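Local coordinates for manganese lipoxygenase (Gaeumannomyces graminis, PDB 5FX8), which oxidises linoleic and alpha-linolenic acids with molecular oxygen at a manganese centre to 11S- and 13R-hydroperoxides, the 11S product then being converted to the 13R final product, at residues A[302-307]-A[313-318]; A[434-439]-A[461-466]. One frame throughout, in Å; residues are numbered along the deposited sequence.

Contact 1 (A[302-307]-A[313-318]); sequences EAAFRT and PVMGVL
The ring of Phe-305 meets Met-315 at its edge: the methyl CE lies near the ring plane, 4.1 Å from CD1 of Phe-305. The same ring forms a cation-pi contact with Lys-66 and meets the ring of Phe-70 with the two planes inclined to each other, so helix 56-69 and the residue following it supply further partners. Met-315 does most of the reaching from the other side. Its CG is anti to the backbone N (chi1 -169°), and the chain then bends at both later torsions, which swings the thioether in against the backbone of the opposite helix end. There SD is 3.8 Å from CA of Phe-305 and equally 3.8 Å from O of Ala-304, both packing distances. One turn further on, Leu-318 touches with a single branch, its CD1 lying 3.7 Å from CB of Ala-304. No hydrogen bond crosses the contact; apolar groups and the thioether bring the two helices together.

The polar business is at the end of the first helix. Thr-307 N returns to O of Ala-304 over 2.9 Å, while the hydroxyl OG1 of Thr-307 donates to O of Ala-303 at 2.8 Å, with a C=O...OG1 angle of 135° and the donor tilted 24° from the carbonyl plane. Two successive carbonyls near the helix end are thus taken up by one residue.

Two consecutive helices of the lipoxygenase fold, joined by a short loop, pack here. The long helix 268-305, which carries the manganese ligands His-290 and His-294 further back, gives way through that loop to helix 313-321. Helix 396-420 packs on Val-314 and Val-317 through Phe-415, helix 434-444 lies against Ala-304 and Thr-307, and strand 71-73 meets Glu-302, Ala-303 and Arg-306 through Tyr-72.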
ATOM      1  N   GLU A 302     -12.118  -1.299  17.317  1.00  7.96           N
ATOM      2  CA  GLU A 302     -12.444  -2.329  18.301  1.00  6.88           C
ATOM      3  C   GLU A 302     -13.495  -1.824  19.266  1.00  8.54           C
ATOM      4  O   GLU A 302     -14.499  -2.501  19.558  1.00 10.22           O
ATOM      5  CB  GLU A 302     -11.196  -2.734  19.090  1.00  6.99           C
ATOM      6  CG  GLU A 302     -10.248  -3.575  18.339  1.00  7.32           C
ATOM      7  CD  GLU A 302      -8.963  -3.844  19.071  1.00  7.90           C
ATOM      8  OE1 GLU A 302      -8.956  -4.433  20.172  1.00  8.96           O
ATOM      9  OE2 GLU A 302      -7.933  -3.470  18.518  1.00  9.19           O
ATOM     10  N   ALA A 303     -13.244  -0.633  19.805  1.00  7.26           N
ATOM     11  CA  ALA A 303     -14.181  -0.045  20.731  1.00  6.64           C
ATOM     12  C   ALA A 303     -15.549   0.120  20.070  1.00 10.33           C
ATOM     13  O   ALA A 303     -16.576  -0.189  20.685  1.00 14.34           O
ATOM     14  CB  ALA A 303     -13.598   1.268  21.250  1.00  6.62           C
ATOM     15  N   ALA A 304     -15.579   0.519  18.785  1.00 10.83           N
ATOM     16  CA  ALA A 304     -16.860   0.642  18.089  1.00  6.72           C
ATOM     17  C   ALA A 304     -17.545  -0.708  17.920  1.00 10.08           C
ATOM     18  O   ALA A 304     -18.751  -0.826  18.146  1.00 13.13           O
ATOM     19  CB  ALA A 304     -16.686   1.316  16.727  1.00  6.12           C
ATOM     20  N   PHE A 305     -16.808  -1.729  17.494  1.00  6.75           N
ATOM     21  CA  PHE A 305     -17.432  -3.030  17.259  1.00  7.24           C
ATOM     22  C   PHE A 305     -18.039  -3.598  18.535  1.00  7.00           C
ATOM     23  O   PHE A 305     -19.078  -4.252  18.490  1.00  6.86           O
ATOM     24  CB  PHE A 305     -16.401  -3.991  16.674  1.00  7.24           C
ATOM     25  CG  PHE A 305     -16.977  -5.236  16.085  1.00  9.32           C
ATOM     26  CD1 PHE A 305     -17.614  -5.216  14.867  1.00  8.61           C
ATOM     27  CD2 PHE A 305     -16.825  -6.450  16.733  1.00 10.00           C
ATOM     28  CE1 PHE A 305     -18.110  -6.368  14.330  1.00 10.32           C
ATOM     29  CE2 PHE A 305     -17.311  -7.608  16.196  1.00  8.84           C
ATOM     30  CZ  PHE A 305     -17.947  -7.580  15.006  1.00  9.78           C
ATOM     31  N   ARG A 306     -17.427  -3.326  19.673  1.00 11.26           N
ATOM     32  CA  ARG A 306     -17.969  -3.731  20.961  1.00  7.53           C
ATOM     33  C   ARG A 306     -19.180  -2.925  21.446  1.00  9.01           C
ATOM     34  O   ARG A 306     -19.697  -3.240  22.519  1.00 11.20           O
ATOM     35  CB  ARG A 306     -16.862  -3.656  22.015  1.00  7.22           C
ATOM     36  CG  ARG A 306     -15.768  -4.673  21.776  1.00  6.98           C
ATOM     37  CD  ARG A 306     -14.784  -4.666  22.871  1.00 12.33           C
ATOM     38  NE  ARG A 306     -15.443  -4.577  24.161  1.00  7.96           N
ATOM     39  CZ  ARG A 306     -15.843  -5.618  24.878  1.00 10.53           C
ATOM     40  NH1 ARG A 306     -15.647  -6.856  24.443  1.00 12.22           N
ATOM     41  NH2 ARG A 306     -16.436  -5.412  26.037  1.00  9.11           N
ATOM     42  N   THR A 307     -19.667  -1.922  20.710  1.00 12.54           N
ATOM     43  CA  THR A 307     -20.677  -1.017  21.266  1.00  7.98           C
ATOM     44  C   THR A 307     -21.759  -0.618  20.264  1.00  8.21           C
ATOM     45  O   THR A 307     -22.926  -0.506  20.634  1.00  8.22           O
ATOM     46  CB  THR A 307     -20.036   0.270  21.802  1.00 10.15           C
ATOM     47  OG1 THR A 307     -19.138   0.810  20.820  1.00 15.60           O
ATOM     48  CG2 THR A 307     -19.334   0.062  23.123  1.00  6.55           C
ATOM     49  N   PRO A 313     -25.381   2.758  11.157  1.00  9.76           N
ATOM     50  CA  PRO A 313     -24.724   3.274   9.931  1.00 10.66           C
ATOM     51  C   PRO A 313     -23.253   3.633  10.094  1.00  7.03           C
ATOM     52  O   PRO A 313     -22.457   3.512   9.144  1.00  7.85           O
ATOM     53  CB  PRO A 313     -25.578   4.505   9.592  1.00  9.16           C
ATOM     54  CG  PRO A 313     -26.895   4.199  10.205  1.00  9.61           C
ATOM     55  CD  PRO A 313     -26.619   3.486  11.469  1.00  8.81           C
ATOM     56  N   VAL A 314     -22.870   4.080  11.277  1.00  7.07           N
ATOM     57  CA  VAL A 314     -21.473   4.402  11.516  1.00  7.53           C
ATOM     58  C   VAL A 314     -20.632   3.128  11.586  1.00 12.27           C
ATOM     59  O   VAL A 314     -19.488   3.102  11.121  1.00 13.44           O
ATOM     60  CB  VAL A 314     -21.335   5.256  12.783  1.00  6.78           C
ATOM     61  CG1 VAL A 314     -19.911   5.490  13.071  1.00  7.93           C
ATOM     62  CG2 VAL A 314     -22.010   6.561  12.582  1.00  6.63           C
ATOM     63  N   MET A 315     -21.197   2.049  12.137  1.00  7.55           N
ATOM     64  CA  MET A 315     -20.510   0.768  12.155  1.00  7.84           C
ATOM     65  C   MET A 315     -20.202   0.295  10.755  1.00  7.57           C
ATOM     66  O   MET A 315     -19.127  -0.250  10.509  1.00 23.38           O
ATOM     67  CB  MET A 315     -21.347  -0.289  12.877  1.00  8.49           C
ATOM     68  CG  MET A 315     -20.600  -1.593  13.185  1.00  9.15           C
ATOM     69  SD  MET A 315     -19.307  -1.315  14.398  1.00  9.97           S
ATOM     70  CE  MET A 315     -17.821  -1.419  13.439  1.00 10.48           C
ATOM     71  N   GLY A 316     -21.135   0.486   9.827  1.00  7.61           N
ATOM     72  CA  GLY A 316     -20.910   0.063   8.457  1.00  8.33           C
ATOM     73  C   GLY A 316     -19.833   0.864   7.754  1.00  7.47           C
ATOM     74  O   GLY A 316     -19.019   0.304   7.019  1.00 19.52           O
ATOM     75  N   VAL A 317     -19.793   2.177   7.980  1.00  7.73           N
ATOM     76  CA  VAL A 317     -18.717   2.952   7.370  1.00  8.91           C
ATOM     77  C   VAL A 317     -17.356   2.624   8.018  1.00  7.77           C
ATOM     78  O   VAL A 317     -16.326   2.537   7.330  1.00 19.86           O
ATOM     79  CB  VAL A 317     -19.086   4.441   7.428  1.00  6.18           C
ATOM     80  CG1 VAL A 317     -17.945   5.342   7.065  1.00  5.88           C
ATOM     81  CG2 VAL A 317     -20.205   4.670   6.485  1.00  8.47           C
ATOM     82  N   LEU A 318     -17.322   2.408   9.336  1.00 12.95           N
ATOM     83  CA  LEU A 318     -16.058   2.045   9.957  1.00  6.40           C
ATOM     84  C   LEU A 318     -15.572   0.690   9.464  1.00 12.08           C
ATOM     85  O   LEU A 318     -14.391   0.530   9.148  1.00  6.72           O
ATOM     86  CB  LEU A 318     -16.182   2.048  11.473  1.00  6.15           C
ATOM     87  CG  LEU A 318     -16.207   3.409  12.151  1.00  6.18           C
ATOM     88  CD1 LEU A 318     -16.337   3.179  13.603  1.00  8.29           C
ATOM     89  CD2 LEU A 318     -14.981   4.186  11.894  1.00  4.83           C
TER

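Contact 2 (A[434-439]-A[461-466]); sequences YELQNW and AQLVDV. With NAG (2-acetamido-2-deoxy-beta-D-glucopyranose), chain E.
Leu-463 uses one methyl for two partners: its CD1 is 3.8 Å from CD1 of Leu-436 and 4.0 Å from CZ3 of Trp-439. The contact joins two helices of the largely helical lipoxygenase domain, 434-444 and 460-481; the second carries the manganese ligand His-478, with Asn-482 following directly after its end. The short segments run at 60° to each other with axes 13.0 Å apart at closest, so side-chain tips, not backbones, span the gap.

Val-466 adds the second point, bringing CG1 to 3.7 Å from CH2 of Trp-439; the valine and the indole advance from opposite directions. Within its own helix, Leu-436 sets CD1 at the indole edge, in the ring plane. Trp-439 extends away from its own backbone N (chi1 176°), which carries the six-membered ring toward helix 460-481.

Around this apolar cluster, the indole NE1 is hydrogen-bonded to O of Val-300, which, with the packing around it, would restrict the rotation of the ring, and Tyr-420 of helix 396-420 packs on both leucines. Asp-465 makes a salt bridge to Arg-409 of that helix, and Glu-435 makes one to Arg-59. Farther out, at the start of the first helix, the glycan covers part of one face of the Tyr-434 ring: NAG C5 stands above it, offset toward the rim and 3.6 Å from CD1 of Tyr-434.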
ATOM      1  N   TYR A 434     -27.539   5.937  22.207  1.00 14.00           N
ATOM      2  CA  TYR A 434     -26.774   5.338  23.287  1.00 10.12           C
ATOM      3  C   TYR A 434     -25.658   4.449  22.759  1.00 12.35           C
ATOM      4  O   TYR A 434     -24.639   4.287  23.436  1.00 21.16           O
ATOM      5  CB  TYR A 434     -27.695   4.570  24.246  1.00 10.47           C
ATOM      6  CG  TYR A 434     -28.509   3.484  23.592  1.00 12.73           C
ATOM      7  CD1 TYR A 434     -27.984   2.233  23.392  1.00 10.09           C
ATOM      8  CD2 TYR A 434     -29.799   3.725  23.165  1.00 12.29           C
ATOM      9  CE1 TYR A 434     -28.706   1.276  22.803  1.00  9.81           C
ATOM     10  CE2 TYR A 434     -30.516   2.777  22.579  1.00 10.21           C
ATOM     11  CZ  TYR A 434     -29.980   1.552  22.399  1.00 10.33           C
ATOM     12  OH  TYR A 434     -30.745   0.596  21.789  1.00 18.31           O
ATOM     13  N   GLU A 435     -25.792   3.926  21.542  1.00 10.00           N
ATOM     14  CA  GLU A 435     -24.691   3.167  20.959  1.00  9.30           C
ATOM     15  C   GLU A 435     -23.491   4.063  20.679  1.00  9.70           C
ATOM     16  O   GLU A 435     -22.365   3.709  21.030  1.00 16.52           O
ATOM     17  CB  GLU A 435     -25.160   2.444  19.696  1.00  8.08           C
ATOM     18  CG  GLU A 435     -26.152   1.335  19.990  1.00  8.16           C
ATOM     19  CD  GLU A 435     -26.696   0.647  18.770  1.00  8.25           C
ATOM     20  OE1 GLU A 435     -26.338   0.995  17.650  1.00  7.80           O
ATOM     21  OE2 GLU A 435     -27.522  -0.258  18.937  1.00 15.67           O
ATOM     22  N   LEU A 436     -23.705   5.232  20.065  1.00 16.42           N
ATOM     23  CA  LEU A 436     -22.596   6.151  19.829  1.00 10.29           C
ATOM     24  C   LEU A 436     -21.948   6.594  21.133  1.00  9.73           C
ATOM     25  O   LEU A 436     -20.714   6.618  21.257  1.00 16.52           O
ATOM     26  CB  LEU A 436     -23.077   7.373  19.059  1.00 11.93           C
ATOM     27  CG  LEU A 436     -21.987   8.386  18.748  1.00 11.00           C
ATOM     28  CD1 LEU A 436     -21.160   7.859  17.630  1.00  9.52           C
ATOM     29  CD2 LEU A 436     -22.655   9.626  18.333  1.00 12.45           C
ATOM     30  N   GLN A 437     -22.767   6.957  22.114  1.00  9.48           N
ATOM     31  CA  GLN A 437     -22.242   7.383  23.404  1.00  9.18           C
ATOM     32  C   GLN A 437     -21.509   6.254  24.102  1.00  8.15           C
ATOM     33  O   GLN A 437     -20.513   6.485  24.790  1.00 17.20           O
ATOM     34  CB  GLN A 437     -23.374   7.909  24.284  1.00 10.78           C
ATOM     35  CG  GLN A 437     -24.121   9.133  23.749  1.00  9.83           C
ATOM     36  CD  GLN A 437     -23.254  10.317  23.248  1.00 12.73           C
ATOM     37  OE1 GLN A 437     -22.239  10.680  23.826  1.00 12.08           O
ATOM     38  NE2 GLN A 437     -23.707  10.942  22.190  1.00 15.21           N
ATOM     39  N   ASN A 438     -21.975   5.023  23.931  1.00  8.94           N
ATOM     40  CA  ASN A 438     -21.235   3.890  24.474  1.00  7.86           C
ATOM     41  C   ASN A 438     -19.904   3.729  23.778  1.00 11.13           C
ATOM     42  O   ASN A 438     -18.901   3.462  24.427  1.00 19.63           O
ATOM     43  CB  ASN A 438     -22.035   2.605  24.352  1.00  8.86           C
ATOM     44  CG  ASN A 438     -23.108   2.525  25.363  1.00 11.79           C
ATOM     45  OD1 ASN A 438     -23.144   3.328  26.276  1.00 12.63           O
ATOM     46  ND2 ASN A 438     -24.007   1.572  25.210  1.00  9.03           N
ATOM     47  N   TRP A 439     -19.878   3.864  22.458  1.00  8.99           N
ATOM     48  CA  TRP A 439     -18.609   3.838  21.745  1.00  8.29           C
ATOM     49  C   TRP A 439     -17.624   4.828  22.339  1.00  8.44           C
ATOM     50  O   TRP A 439     -16.446   4.514  22.503  1.00 18.21           O
ATOM     51  CB  TRP A 439     -18.850   4.136  20.273  1.00  8.12           C
ATOM     52  CG  TRP A 439     -17.664   4.230  19.449  1.00  7.12           C
ATOM     53  CD1 TRP A 439     -16.494   3.576  19.629  1.00  6.94           C
ATOM     54  CD2 TRP A 439     -17.503   5.031  18.283  1.00  6.95           C
ATOM     55  NE1 TRP A 439     -15.610   3.904  18.639  1.00  6.33           N
ATOM     56  CE2 TRP A 439     -16.201   4.805  17.800  1.00  6.57           C
ATOM     57  CE3 TRP A 439     -18.332   5.913  17.595  1.00  6.85           C
ATOM     58  CZ2 TRP A 439     -15.707   5.430  16.656  1.00  6.38           C
ATOM     59  CZ3 TRP A 439     -17.840   6.537  16.468  1.00  7.79           C
ATOM     60  CH2 TRP A 439     -16.536   6.296  16.010  1.00  8.75           C
ATOM     61  N   ALA A 461     -20.102  18.090  14.987  1.00 18.65           N
ATOM     62  CA  ALA A 461     -18.751  18.356  14.516  1.00 18.98           C
ATOM     63  C   ALA A 461     -17.743  17.381  15.105  1.00 14.95           C
ATOM     64  O   ALA A 461     -16.723  17.096  14.476  1.00 15.72           O
ATOM     65  CB  ALA A 461     -18.344  19.788  14.848  1.00 19.46           C
ATOM     66  N   GLN A 462     -18.000  16.869  16.307  1.00 15.16           N
ATOM     67  CA  GLN A 462     -17.056  15.947  16.928  1.00 16.24           C
ATOM     68  C   GLN A 462     -17.085  14.600  16.235  1.00 13.90           C
ATOM     69  O   GLN A 462     -16.038  14.047  15.880  1.00 16.90           O
ATOM     70  CB  GLN A 462     -17.364  15.782  18.410  1.00 14.55           C
ATOM     71  CG  GLN A 462     -17.026  16.983  19.222  1.00 19.67           C
ATOM     72  CD  GLN A 462     -17.321  16.794  20.672  1.00 19.50           C
ATOM     73  OE1 GLN A 462     -18.445  16.999  21.115  1.00 18.61           O
ATOM     74  NE2 GLN A 462     -16.307  16.400  21.433  1.00 18.17           N
ATOM     75  N   LEU A 463     -18.280  14.059  16.035  1.00 12.16           N
ATOM     76  CA  LEU A 463     -18.383  12.826  15.291  1.00 12.26           C
ATOM     77  C   LEU A 463     -17.782  12.979  13.897  1.00 11.31           C
ATOM     78  O   LEU A 463     -17.080  12.083  13.418  1.00 22.88           O
ATOM     79  CB  LEU A 463     -19.844  12.393  15.236  1.00 12.17           C
ATOM     80  CG  LEU A 463     -20.017  11.081  14.492  1.00 10.48           C
ATOM     81  CD1 LEU A 463     -19.221  10.028  15.206  1.00  9.20           C
ATOM     82  CD2 LEU A 463     -21.446  10.689  14.361  1.00  9.30           C
ATOM     83  N   VAL A 464     -18.027  14.113  13.242  1.00 10.99           N
ATOM     84  CA  VAL A 464     -17.494  14.332  11.902  1.00 11.65           C
ATOM     85  C   VAL A 464     -15.970  14.369  11.933  1.00 13.52           C
ATOM     86  O   VAL A 464     -15.309  13.897  11.001  1.00 16.85           O
ATOM     87  CB  VAL A 464     -18.095  15.615  11.290  1.00 12.31           C
ATOM     88  CG1 VAL A 464     -17.406  16.002  10.024  1.00 11.33           C
ATOM     89  CG2 VAL A 464     -19.535  15.419  10.997  1.00 12.87           C
ATOM     90  N   ASP A 465     -15.388  14.927  12.997  1.00 14.49           N
ATOM     91  CA  ASP A 465     -13.933  14.909  13.138  1.00 10.06           C
ATOM     92  C   ASP A 465     -13.401  13.493  13.237  1.00  8.79           C
ATOM     93  O   ASP A 465     -12.426  13.143  12.577  1.00  7.91           O
ATOM     94  CB  ASP A 465     -13.505  15.677  14.368  1.00 11.74           C
ATOM     95  CG  ASP A 465     -13.631  17.155  14.205  1.00 15.40           C
ATOM     96  OD1 ASP A 465     -13.835  17.633  13.060  1.00 12.53           O
ATOM     97  OD2 ASP A 465     -13.524  17.831  15.252  1.00 15.23           O
ATOM     98  N   VAL A 466     -14.026  12.679  14.073  1.00  8.72           N
ATOM     99  CA  VAL A 466     -13.606  11.295  14.242  1.00  9.11           C
ATOM    100  C   VAL A 466     -13.651  10.541  12.916  1.00  8.33           C
ATOM    101  O   VAL A 466     -12.658   9.934  12.493  1.00  8.00           O
ATOM    102  CB  VAL A 466     -14.473  10.622  15.320  1.00  9.09           C
ATOM    103  CG1 VAL A 466     -14.306   9.117  15.310  1.00  9.03           C
ATOM    104  CG2 VAL A 466     -14.104  11.171  16.647  1.00  8.09           C
TER
HETATM  105  C1  NAG E   1     -30.806  -0.928  25.134  1.00 11.28           C
HETATM  106  C2  NAG E   1     -32.072  -0.711  25.973  1.00 12.14           C
HETATM  107  C3  NAG E   1     -32.126   0.723  26.507  1.00 13.86           C
HETATM  108  C4  NAG E   1     -30.824   1.088  27.201  1.00 13.14           C
HETATM  109  C5  NAG E   1     -29.669   0.827  26.253  1.00 12.05           C
HETATM  110  C6  NAG E   1     -28.324   1.104  26.857  1.00 12.07           C
HETATM  111  C7  NAG E   1     -34.104  -1.993  25.422  1.00 15.41           C
HETATM  112  C8  NAG E   1     -35.298  -2.079  24.511  1.00 11.15           C
HETATM  113  N2  NAG E   1     -33.262  -0.985  25.186  1.00 11.89           N
HETATM  114  O3  NAG E   1     -33.246   0.889  27.374  1.00 13.56           O
HETATM  115  O4  NAG E   1     -30.812   2.466  27.550  1.00 14.64           O
HETATM  116  O5  NAG E   1     -29.674  -0.551  25.877  1.00 11.65           O
HETATM  117  O6  NAG E   1     -28.114   0.253  27.970  1.00 18.43           O
HETATM  118  O7  NAG E   1     -33.914  -2.796  26.319  1.00 14.64           O

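Contacts 1 and 2 follow one another along the chain, yet their centres are about 10 Å apart and they share a packed interface. Trp-439 joins them. While the far end of its indole serves contact 2, its CD1 rests against the peptide between Ala-303 and Ala-304, 3.3 Å from N of Ala-304. Thr-307 packs beside it, with CG2 3.7 Å from O of Asn-438. The indole of Trp-439 thus lies between the helix end of contact 1 and helix 460-481. Both contacts lie away from the manganese, but they involve far portions of the helices that carry its ligands His-290, His-294 and His-478, with Asn-482 just beyond the second.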